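Fe-regulated protein B (Neisseria meningitidis, PDB 4AIP) is an outer-membrane, TonB-dependent iron transporter that probably takes up iron-siderophore complexes through a beta-barrel closed by a plug domain. Local coordinates at residues V704-N709 against V734-N739. Sequence-based numbering, arbitrary orientation.
Sequences VNLSVN and VRLGVN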
loop_
_atom_site.group_PDB
_atom_site.type_symbol
_atom_site.label_atom_id
_atom_site.label_comp_id
_atom_site.label_asym_id
_atom_site.label_seq_id
_atom_site.Cartn_x
_atom_site.Cartn_y
_atom_site.Cartn_z
ATOM N N VAL B 704 24.957 -5.764 -14.288
ATOM C CA VAL B 704 24.271 -7.012 -14.098
ATOM C C VAL B 704 25.164 -7.711 -13.110
ATOM O O VAL B 704 26.342 -7.861 -13.357
ATOM C CB VAL B 704 24.221 -7.813 -15.447
ATOM C CG1 VAL B 704 23.566 -9.164 -15.255
ATOM C CG2 VAL B 704 23.471 -7.010 -16.456
ATOM N N ASN B 705 24.626 -8.100 -11.973
ATOM C CA ASN B 705 25.456 -8.656 -10.928
ATOM C C ASN B 705 24.951 -9.988 -10.517
ATOM O O ASN B 705 23.728 -10.160 -10.284
ATOM C CB ASN B 705 25.430 -7.763 -9.677
ATOM C CG ASN B 705 25.803 -6.320 -9.972
ATOM O OD1 ASN B 705 26.748 -6.028 -10.712
ATOM N ND2 ASN B 705 25.096 -5.416 -9.347
ATOM N N LEU B 706 25.907 -10.924 -10.335
ATOM C CA LEU B 706 25.560 -12.249 -9.919
ATOM C C LEU B 706 26.447 -12.652 -8.802
ATOM O O LEU B 706 27.625 -12.473 -8.873
ATOM C CB LEU B 706 25.718 -13.243 -11.086
ATOM C CG LEU B 706 25.562 -14.716 -10.694
ATOM C CD1 LEU B 706 24.080 -15.059 -10.376
ATOM C CD2 LEU B 706 26.166 -15.655 -11.772
ATOM N N SER B 707 25.871 -13.256 -7.784
ATOM C CA SER B 707 26.635 -13.662 -6.638
ATOM C C SER B 707 26.076 -14.964 -6.121
ATOM O O SER B 707 24.849 -15.249 -6.248
ATOM C CB SER B 707 26.554 -12.635 -5.533
ATOM O OG SER B 707 25.449 -12.956 -4.685
ATOM N N VAL B 708 26.988 -15.757 -5.567
ATOM C CA VAL B 708 26.586 -16.868 -4.756
ATOM C C VAL B 708 27.345 -16.778 -3.416
ATOM O O VAL B 708 28.603 -16.960 -3.366
ATOM C CB VAL B 708 26.912 -18.192 -5.375
ATOM C CG1 VAL B 708 26.201 -19.267 -4.561
ATOM C CG2 VAL B 708 26.559 -18.226 -6.893
ATOM N N ASN B 709 26.545 -16.528 -2.369
ATOM C CA ASN B 709 27.001 -16.145 -1.061
ATOM C C ASN B 709 26.766 -17.324 -0.207
ATOM O O ASN B 709 25.745 -18.020 -0.339
ATOM C CB ASN B 709 26.164 -14.975 -0.503
ATOM C CG ASN B 709 26.417 -13.635 -1.233
ATOM O OD1 ASN B 709 27.366 -13.444 -1.993
ATOM N ND2 ASN B 709 25.539 -12.706 -0.982
ATOM N N VAL B 734 21.737 -17.319 -3.771
ATOM C CA VAL B 734 22.250 -16.950 -5.058
ATOM C C VAL B 734 21.454 -15.765 -5.516
ATOM O O VAL B 734 20.223 -15.754 -5.410
ATOM C CB VAL B 734 22.224 -18.144 -6.038
ATOM C CG1 VAL B 734 20.890 -18.745 -6.007
ATOM C CG2 VAL B 734 22.588 -17.753 -7.492
ATOM N N ARG B 735 22.160 -14.733 -5.965
ATOM C CA ARG B 735 21.523 -13.432 -6.173
ATOM C C ARG B 735 21.905 -12.863 -7.497
ATOM O O ARG B 735 23.068 -12.882 -7.909
ATOM C CB ARG B 735 21.863 -12.411 -5.069
ATOM C CG ARG B 735 22.387 -12.982 -3.755
ATOM C CD ARG B 735 22.577 -11.899 -2.646
ATOM N NE ARG B 735 21.289 -11.298 -2.296
ATOM C CZ ARG B 735 21.073 -10.494 -1.275
ATOM N NH1 ARG B 735 22.056 -10.196 -0.440
ATOM N NH2 ARG B 735 19.865 -10.019 -1.078
ATOM N N LEU B 736 20.902 -12.340 -8.166
ATOM C CA LEU B 736 21.105 -11.652 -9.399
ATOM C C LEU B 736 20.448 -10.303 -9.181
ATOM O O LEU B 736 19.307 -10.267 -8.788
ATOM C CB LEU B 736 20.442 -12.447 -10.522
ATOM C CG LEU B 736 20.706 -11.902 -11.929
ATOM C CD1 LEU B 736 22.012 -12.364 -12.554
ATOM C CD2 LEU B 736 19.621 -12.433 -12.721
ATOM N N GLY B 737 21.203 -9.226 -9.385
ATOM C CA GLY B 737 20.755 -7.837 -9.279
ATOM C C GLY B 737 21.009 -7.133 -10.607
ATOM O O GLY B 737 21.953 -7.496 -11.326
ATOM N N VAL B 738 20.159 -6.155 -10.956
ATOM C CA VAL B 738 20.399 -5.345 -12.172
ATOM C C VAL B 738 20.101 -3.903 -11.812
ATOM O O VAL B 738 19.048 -3.668 -11.223
ATOM C CB VAL B 738 19.483 -5.800 -13.418
ATOM C CG1 VAL B 738 19.822 -5.020 -14.669
ATOM C CG2 VAL B 738 19.617 -7.311 -13.739
ATOM N N ASN B 739 20.977 -2.948 -12.139
ATOM C CA ASN B 739 20.570 -1.525 -12.052
ATOM C C ASN B 739 20.773 -0.907 -13.432
ATOM O O ASN B 739 21.737 -1.261 -14.125
ATOM C CB ASN B 739 21.302 -0.652 -10.995
ATOM C CG ASN B 739 22.714 -1.067 -10.757
ATOM O OD1 ASN B 739 22.999 -1.869 -9.838
ATOM N ND2 ASN B 739 23.608 -0.547 -11.548
#
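S707 and R735 form one antiparallel hydrogen-bonded pair and N705 and G737 another, each with two backbone bonds; R735 N to S707 O is 2.8 Å and nearly straight at 169°. Between them L706 faces L736 in a non-hydrogen-bonded pair, where L736 CA approaches N705 O at 3.1 Å in a CA-H...O contact. V704, L706, V708, V734, L736 and V738 share the apolar face. L706 CD1 meets L736 CD1 at 4.0 Å and also touches V734 CG2, its CG anti to the backbone N (chi1 172°) and chi2 near 72° carrying CD1 over to the other strand. V708 CG2 and V734 CG2 run side by side, 4.0 Å apart. On the other face, S707 OG lies 3.2 Å from R735 CG, and N709 ND2 lies 3.5 Å from R735 CD, its amide plane almost perpendicular to the guanidinium. Plug-domain residues meet this face: R735 NH2 hydrogen-bonds T83 OG1 and N705 ND2 the D78 carbonyl. N693 of adjacent strand 681-694 hydrogen-bonds N705 OD1. L736 and V738 pack on L268 and I255 of a second subunit. Strand 733-741 pairs antiparallel with 185-194, closing the barrel. Buried polar groups thus find partners inside, while the aliphatic face turns outward, consistent with a membrane-facing surface.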